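Long-range contacts in naphthalene dioxygenase large subunit (PDB 2B1X), which forms the large subunit of a Rieske-type non-haem iron dioxygenase, housing a two-iron, two-sulfur cluster and a separate mononuclear iron site: residues R196-A201 and P331-V336; F299-I304 and L323-P328. All blocks are in the same frame, centred on the assembly; numbering follows the deposited sequence.

Contact 1: residues R196-A201 and P331-V336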
loop_
_atom_site.group_PDB
_atom_site.type_symbol
_atom_site.label_atom_id
_atom_site.label_comp_id
_atom_site.label_asym_id
_atom_site.label_seq_id
_atom_site.Cartn_x
_atom_site.Cartn_y
_atom_site.Cartn_z
ATOM N N ARG A 196 -12.903 13.552 -9.065
ATOM C CA ARG A 196 -12.130 12.332 -9.301
ATOM C C ARG A 196 -11.786 11.627 -7.995
ATOM O O ARG A 196 -11.196 12.212 -7.086
ATOM C CB ARG A 196 -10.862 12.671 -10.068
ATOM C CG ARG A 196 -11.160 13.288 -11.463
ATOM C CD ARG A 196 -9.933 13.783 -12.192
ATOM N NE ARG A 196 -8.869 12.765 -12.260
ATOM C CZ ARG A 196 -7.679 12.935 -12.853
ATOM N NH1 ARG A 196 -7.351 14.103 -13.418
ATOM N NH2 ARG A 196 -6.790 11.941 -12.843
ATOM N N TRP A 197 -12.180 10.373 -7.872
ATOM C CA TRP A 197 -11.870 9.631 -6.646
ATOM C C TRP A 197 -11.764 8.155 -7.007
ATOM O O TRP A 197 -12.234 7.754 -8.088
ATOM C CB TRP A 197 -12.912 9.910 -5.535
ATOM C CG TRP A 197 -14.265 9.216 -5.711
ATOM C CD1 TRP A 197 -14.703 8.078 -5.063
ATOM C CD2 TRP A 197 -15.348 9.619 -6.561
ATOM N NE1 TRP A 197 -15.982 7.760 -5.463
ATOM C CE2 TRP A 197 -16.395 8.675 -6.396
ATOM C CE3 TRP A 197 -15.534 10.660 -7.472
ATOM C CZ2 TRP A 197 -17.622 8.766 -7.086
ATOM C CZ3 TRP A 197 -16.772 10.750 -8.159
ATOM C CH2 TRP A 197 -17.778 9.813 -7.953
ATOM N N VAL A 198 -11.177 7.371 -6.098
ATOM C CA VAL A 198 -10.876 5.948 -6.309
ATOM C C VAL A 198 -11.856 5.014 -5.579
ATOM O O VAL A 198 -12.107 5.186 -4.391
ATOM C CB VAL A 198 -9.443 5.655 -5.848
ATOM C CG1 VAL A 198 -9.120 4.139 -5.906
ATOM C CG2 VAL A 198 -8.463 6.472 -6.691
ATOM N N ILE A 199 -12.422 4.043 -6.301
ATOM C CA ILE A 199 -13.349 3.074 -5.714
ATOM C C ILE A 199 -12.654 1.724 -5.934
ATOM O O ILE A 199 -12.218 1.428 -7.050
ATOM C CB ILE A 199 -14.769 3.097 -6.405
ATOM C CG1 ILE A 199 -15.512 4.430 -6.179
ATOM C CG2 ILE A 199 -15.665 1.975 -5.840
ATOM C CD1 ILE A 199 -16.897 4.474 -6.928
ATOM N N ASP A 200 -12.553 0.912 -4.883
ATOM C CA ASP A 200 -12.013 -0.438 -5.011
ATOM C C ASP A 200 -13.052 -1.395 -5.632
ATOM O O ASP A 200 -13.506 -2.335 -4.978
ATOM C CB ASP A 200 -11.454 -0.938 -3.653
ATOM C CG ASP A 200 -12.393 -0.629 -2.456
ATOM O OD1 ASP A 200 -13.242 0.303 -2.547
ATOM O OD2 ASP A 200 -12.328 -1.284 -1.380
ATOM N N ALA A 201 -13.447 -1.124 -6.898
ATOM C CA ALA A 201 -14.364 -1.971 -7.662
ATOM C C ALA A 201 -13.885 -2.070 -9.109
ATOM O O ALA A 201 -13.147 -1.201 -9.611
ATOM C CB ALA A 201 -15.782 -1.359 -7.642
ATOM N N PRO A 331 -7.889 -4.831 -11.832
ATOM C CA PRO A 331 -9.030 -5.763 -11.798
ATOM C C PRO A 331 -10.022 -5.348 -10.703
ATOM O O PRO A 331 -11.271 -5.537 -10.845
ATOM C CB PRO A 331 -8.387 -7.109 -11.447
ATOM C CG PRO A 331 -7.008 -6.743 -10.891
ATOM C CD PRO A 331 -6.585 -5.510 -11.627
ATOM N N ASP A 332 -9.483 -4.743 -9.635
ATOM C CA ASP A 332 -10.316 -4.474 -8.480
ATOM C C ASP A 332 -10.331 -3.015 -8.070
ATOM O O ASP A 332 -10.628 -2.694 -6.916
ATOM C CB ASP A 332 -9.902 -5.360 -7.294
ATOM C CG ASP A 332 -8.470 -5.207 -6.948
ATOM O OD1 ASP A 332 -7.787 -4.330 -7.552
ATOM O OD2 ASP A 332 -7.933 -5.967 -6.107
ATOM N N LYS A 333 -10.042 -2.129 -9.022
ATOM C CA LYS A 333 -9.897 -0.725 -8.703
ATOM C C LYS A 333 -10.268 0.185 -9.878
ATOM O O LYS A 333 -9.968 -0.108 -11.017
ATOM C CB LYS A 333 -8.452 -0.482 -8.253
ATOM C CG LYS A 333 -8.216 0.827 -7.478
ATOM C CD LYS A 333 -6.722 0.972 -7.110
ATOM C CE LYS A 333 -6.391 2.353 -6.558
ATOM N NZ LYS A 333 -4.927 2.488 -6.084
ATOM N N MET A 334 -10.992 1.264 -9.613
ATOM C CA MET A 334 -11.242 2.208 -10.682
ATOM C C MET A 334 -11.169 3.631 -10.152
ATOM O O MET A 334 -11.240 3.838 -8.935
ATOM C CB MET A 334 -12.597 1.897 -11.342
ATOM C CG MET A 334 -13.821 2.194 -10.414
ATOM S SD MET A 334 -15.339 2.450 -11.386
ATOM C CE MET A 334 -16.543 1.699 -10.281
ATOM N N GLU A 335 -11.041 4.601 -11.057
ATOM C CA GLU A 335 -11.131 6.024 -10.684
ATOM C C GLU A 335 -12.364 6.561 -11.394
ATOM O O GLU A 335 -12.456 6.435 -12.616
ATOM C CB GLU A 335 -9.873 6.799 -11.107
ATOM C CG GLU A 335 -9.863 8.311 -10.805
ATOM C CD GLU A 335 -8.512 8.976 -11.111
ATOM O OE1 GLU A 335 -7.485 8.275 -11.255
ATOM O OE2 GLU A 335 -8.441 10.205 -11.205
ATOM N N VAL A 336 -13.331 7.065 -10.631
ATOM C CA VAL A 336 -14.496 7.695 -11.220
ATOM C C VAL A 336 -14.087 9.119 -11.569
ATOM O O VAL A 336 -13.348 9.753 -10.802
ATOM C CB VAL A 336 -15.704 7.731 -10.273
ATOM C CG1 VAL A 336 -16.972 8.332 -11.001
ATOM C CG2 VAL A 336 -16.011 6.338 -9.716
#
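Arg196 and Glu335 form a lopsided salt bridge: the guanidinium uses two nitrogens side-on, yet both go to a single carboxylate oxygen. Glu335 OE2 sits 2.8 Å from Arg196 NE and 2.9 Å from Arg196 NH2, in the guanidinium plane, and the two flat groups are only 20° apart. A bend at chi3 (51°) in Arg196 turns this edge toward the extended side chain of Glu335. Val198 lies on the same face of the sheet, its CG1 pressed tightly, at 3.3 Å, against CE of Lys333.

On the opposite face the contacts between the two segments are apolar. Val336 covers one face of the Trp197 indole in a CH-pi contact, its CB 3.7 Å from the six-membered ring centroid. From the same valine, CG1 reaches Trp197 CH2, while CG2 packs closely, at 3.5 Å, on Ile199 CD1. Between the faces the antiparallel strands are stitched at two hydrogen-bonded pairs, Trp197 with Val336 and Ile199 with Met334. The ladder stops at Asp200, centre of an inverse gamma turn, whose carboxylate pairs with Arg377.

Two small-subunit chains close over this edge of the sheet: Thr162 of one also hydrogen-bonds Glu335 OE2, and Asp127 of the other forms a salt bridge with Arg196 NH2. The arginine charge is thus probably balanced by carboxylates of two chains, and Glu335 OE2 takes three donors, fixing the guanidinium's rotation where three chains converge.

Contact 2: residues F299-I304 and L323-P328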
loop_
_atom_site.group_PDB
_atom_site.type_symbol
_atom_site.label_atom_id
_atom_site.label_comp_id
_atom_site.label_asym_id
_atom_site.label_seq_id
_atom_site.Cartn_x
_atom_site.Cartn_y
_atom_site.Cartn_z
ATOM N N PHE A 299 -20.311 2.409 -24.753
ATOM C CA PHE A 299 -19.249 1.417 -24.584
ATOM C C PHE A 299 -17.883 2.009 -24.927
ATOM O O PHE A 299 -17.764 2.728 -25.917
ATOM C CB PHE A 299 -19.500 0.223 -25.489
ATOM C CG PHE A 299 -18.619 -0.926 -25.197
ATOM C CD1 PHE A 299 -19.045 -1.952 -24.347
ATOM C CD2 PHE A 299 -17.360 -1.008 -25.792
ATOM C CE1 PHE A 299 -18.215 -3.038 -24.068
ATOM C CE2 PHE A 299 -16.492 -2.100 -25.502
ATOM C CZ PHE A 299 -16.926 -3.104 -24.646
ATOM N N PRO A 300 -16.844 1.702 -24.151
ATOM C CA PRO A 300 -16.943 0.872 -22.935
ATOM C C PRO A 300 -17.376 1.564 -21.635
ATOM O O PRO A 300 -18.202 0.963 -20.918
ATOM C CB PRO A 300 -15.520 0.312 -22.767
ATOM C CG PRO A 300 -14.615 1.361 -23.476
ATOM C CD PRO A 300 -15.452 2.101 -24.467
ATOM N N ASN A 301 -16.838 2.737 -21.311
ATOM C CA ASN A 301 -16.816 3.156 -19.892
ATOM C C ASN A 301 -17.247 4.614 -19.676
ATOM O O ASN A 301 -16.859 5.232 -18.692
ATOM C CB ASN A 301 -15.426 2.910 -19.269
ATOM C CG ASN A 301 -14.354 3.866 -19.821
ATOM O OD1 ASN A 301 -14.447 4.306 -20.960
ATOM N ND2 ASN A 301 -13.362 4.207 -19.005
ATOM N N LEU A 302 -18.043 5.162 -20.597
ATOM C CA LEU A 302 -18.650 6.473 -20.408
ATOM C C LEU A 302 -20.128 6.270 -20.124
ATOM O O LEU A 302 -20.834 5.684 -20.950
ATOM C CB LEU A 302 -18.496 7.369 -21.662
ATOM C CG LEU A 302 -19.415 8.637 -21.668
ATOM C CD1 LEU A 302 -18.942 9.591 -20.584
ATOM C CD2 LEU A 302 -19.457 9.328 -23.012
ATOM N N SER A 303 -20.606 6.755 -18.975
ATOM C CA SER A 303 -22.034 6.647 -18.675
ATOM C C SER A 303 -22.653 8.042 -18.533
ATOM O O SER A 303 -21.950 9.012 -18.245
ATOM C CB SER A 303 -22.304 5.818 -17.406
ATOM O OG SER A 303 -21.864 4.458 -17.532
ATOM N N ILE A 304 -23.961 8.099 -18.777
ATOM C CA ILE A 304 -24.734 9.321 -18.789
ATOM C C ILE A 304 -25.861 9.154 -17.799
ATOM O O ILE A 304 -26.523 8.095 -17.780
ATOM C CB ILE A 304 -25.295 9.539 -20.217
ATOM C CG1 ILE A 304 -24.114 9.758 -21.191
ATOM C CG2 ILE A 304 -26.297 10.688 -20.258
ATOM C CD1 ILE A 304 -24.496 9.822 -22.667
ATOM N N LEU A 323 -22.096 13.234 -16.959
ATOM C CA LEU A 323 -21.340 12.230 -17.704
ATOM C C LEU A 323 -20.270 11.728 -16.752
ATOM O O LEU A 323 -19.720 12.501 -15.981
ATOM C CB LEU A 323 -20.642 12.855 -18.920
ATOM C CG LEU A 323 -21.399 13.487 -20.096
ATOM C CD1 LEU A 323 -20.622 13.390 -21.418
ATOM C CD2 LEU A 323 -22.895 13.080 -20.255
ATOM N N ARG A 324 -19.944 10.452 -16.799
ATOM C CA ARG A 324 -18.892 9.960 -15.922
ATOM C C ARG A 324 -18.077 8.874 -16.632
ATOM O O ARG A 324 -18.628 8.108 -17.424
ATOM C CB ARG A 324 -19.499 9.424 -14.604
ATOM C CG ARG A 324 -20.720 8.501 -14.813
ATOM C CD ARG A 324 -22.089 9.221 -14.696
ATOM N NE ARG A 324 -22.055 10.111 -13.539
ATOM C CZ ARG A 324 -22.114 9.694 -12.278
ATOM N NH1 ARG A 324 -22.309 8.389 -12.010
ATOM N NH2 ARG A 324 -22.005 10.583 -11.296
ATOM N N LEU A 325 -16.774 8.845 -16.345
ATOM C CA LEU A 325 -15.875 7.769 -16.701
ATOM C C LEU A 325 -15.678 6.782 -15.567
ATOM O O LEU A 325 -15.448 7.154 -14.392
ATOM C CB LEU A 325 -14.511 8.326 -17.101
ATOM C CG LEU A 325 -14.486 9.018 -18.484
ATOM C CD1 LEU A 325 -13.255 9.898 -18.617
ATOM C CD2 LEU A 325 -14.564 7.950 -19.622
ATOM N N TRP A 326 -15.751 5.506 -15.909
ATOM C CA TRP A 326 -15.354 4.486 -14.963
ATOM C C TRP A 326 -13.953 4.132 -15.422
ATOM O O TRP A 326 -13.769 3.259 -16.264
ATOM C CB TRP A 326 -16.309 3.278 -14.993
ATOM C CG TRP A 326 -17.730 3.654 -15.005
ATOM C CD1 TRP A 326 -18.631 3.530 -16.063
ATOM C CD2 TRP A 326 -18.457 4.252 -13.926
ATOM N NE1 TRP A 326 -19.859 4.003 -15.672
ATOM C CE2 TRP A 326 -19.788 4.429 -14.363
ATOM C CE3 TRP A 326 -18.119 4.633 -12.604
ATOM C CZ2 TRP A 326 -20.779 4.997 -13.556
ATOM C CZ3 TRP A 326 -19.133 5.190 -11.788
ATOM C CH2 TRP A 326 -20.453 5.368 -12.290
ATOM N N HIS A 327 -12.968 4.854 -14.897
ATOM C CA HIS A 327 -11.603 4.673 -15.394
ATOM C C HIS A 327 -10.901 3.421 -14.820
ATOM O O HIS A 327 -10.746 3.305 -13.618
ATOM C CB HIS A 327 -10.745 5.929 -15.173
ATOM C CG HIS A 327 -9.417 5.820 -15.817
ATOM N ND1 HIS A 327 -8.243 5.768 -15.089
ATOM C CD2 HIS A 327 -9.074 5.655 -17.115
ATOM C CE1 HIS A 327 -7.228 5.621 -15.921
ATOM N NE2 HIS A 327 -7.708 5.522 -17.150
ATOM N N PRO A 328 -10.456 2.493 -15.668
ATOM C CA PRO A 328 -9.829 1.257 -15.169
ATOM C C PRO A 328 -8.406 1.407 -14.570
ATOM O O PRO A 328 -7.430 1.821 -15.260
ATOM C CB PRO A 328 -9.767 0.362 -16.422
ATOM C CG PRO A 328 -9.605 1.325 -17.547
ATOM C CD PRO A 328 -10.507 2.531 -17.151
#
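The indole of Trp326 meets the 299-304 segment at its edge, where Ser303 OG lies close to the ring plane and accepts from NE1 at 2.8 Å in a nearly straight bond (163°). One face of the ring carries CG of Arg324 from its own strand, 3.6 Å above the plane, and Trp376 meets the indole edge-to-face. The other flat group, the Asn301 amide, turns an N-H to the backbone: ND2 is 2.9 Å from Trp326 O, which lies near the amide plane, but the donor stands well above the carbonyl plane instead of on a lone pair. Asn301 CG lies between its backbone N and carbonyl carbon (chi1 70°), which brings ND2 within bonding distance of the carbonyl of Trp326.

Main-chain Asn301 O accepts from Trp326 N at 3.0 Å, so the residue donates through its side chain and accepts through its backbone. The side chain therefore takes the place of the backbone N-H that would normally complete this rung, just after the cis peptide before Pro300. Beyond it the strands pair regularly, with Ser303 and Arg324 exchanging two backbone bonds.

On the other face of this hairpin, Ile304 and Leu323 run side by side, with Ile304 CG1 3.7 Å from Leu323 CD2. Leu302 CD1 rests 4.0 Å from Leu323 CB, and Leu302 and Leu325 continue onto Phe48. Helix 204-212 covers the Ser303, Arg324 and Trp326 side through Phe210 and Ala207.

Arg324 bends at chi2 and chi3, and its guanidinium pairs with Glu369. Ser303 OG is also hydrogen-bonded to Thr297 OG1. With its N-H tied to that hydroxyl and a face backed by the arginine stem, the buried indole is fixed in rotation and its polar atom satisfied.

Overall arrangement
Contacts 1 and 2 belong to one antiparallel sheet, in which strands 188-199, 333-343, 318-330 and 302-309 are successive neighbours; the contact centres are about 12 Å apart. The hairpin of strands 318-330 and 333-343 joins them: Glu335 O lies 2.8 Å from His327 N, a probable hydrogen bond. Packing follows too, with Met334 SD 3.7 Å from Trp326 CE3 and Val336 CG1 3.9 Å from Trp326 CZ3. The mononuclear iron is held by His216, His221 and Asp372. The side chain of Arg324 is about 8 Å from the iron and that of Ile199 about 11 Å. Helix 369-382 carries Asp372 and packs on Ile199 and Trp326 through Ala373 and Trp376, linking both contacts to the metal site.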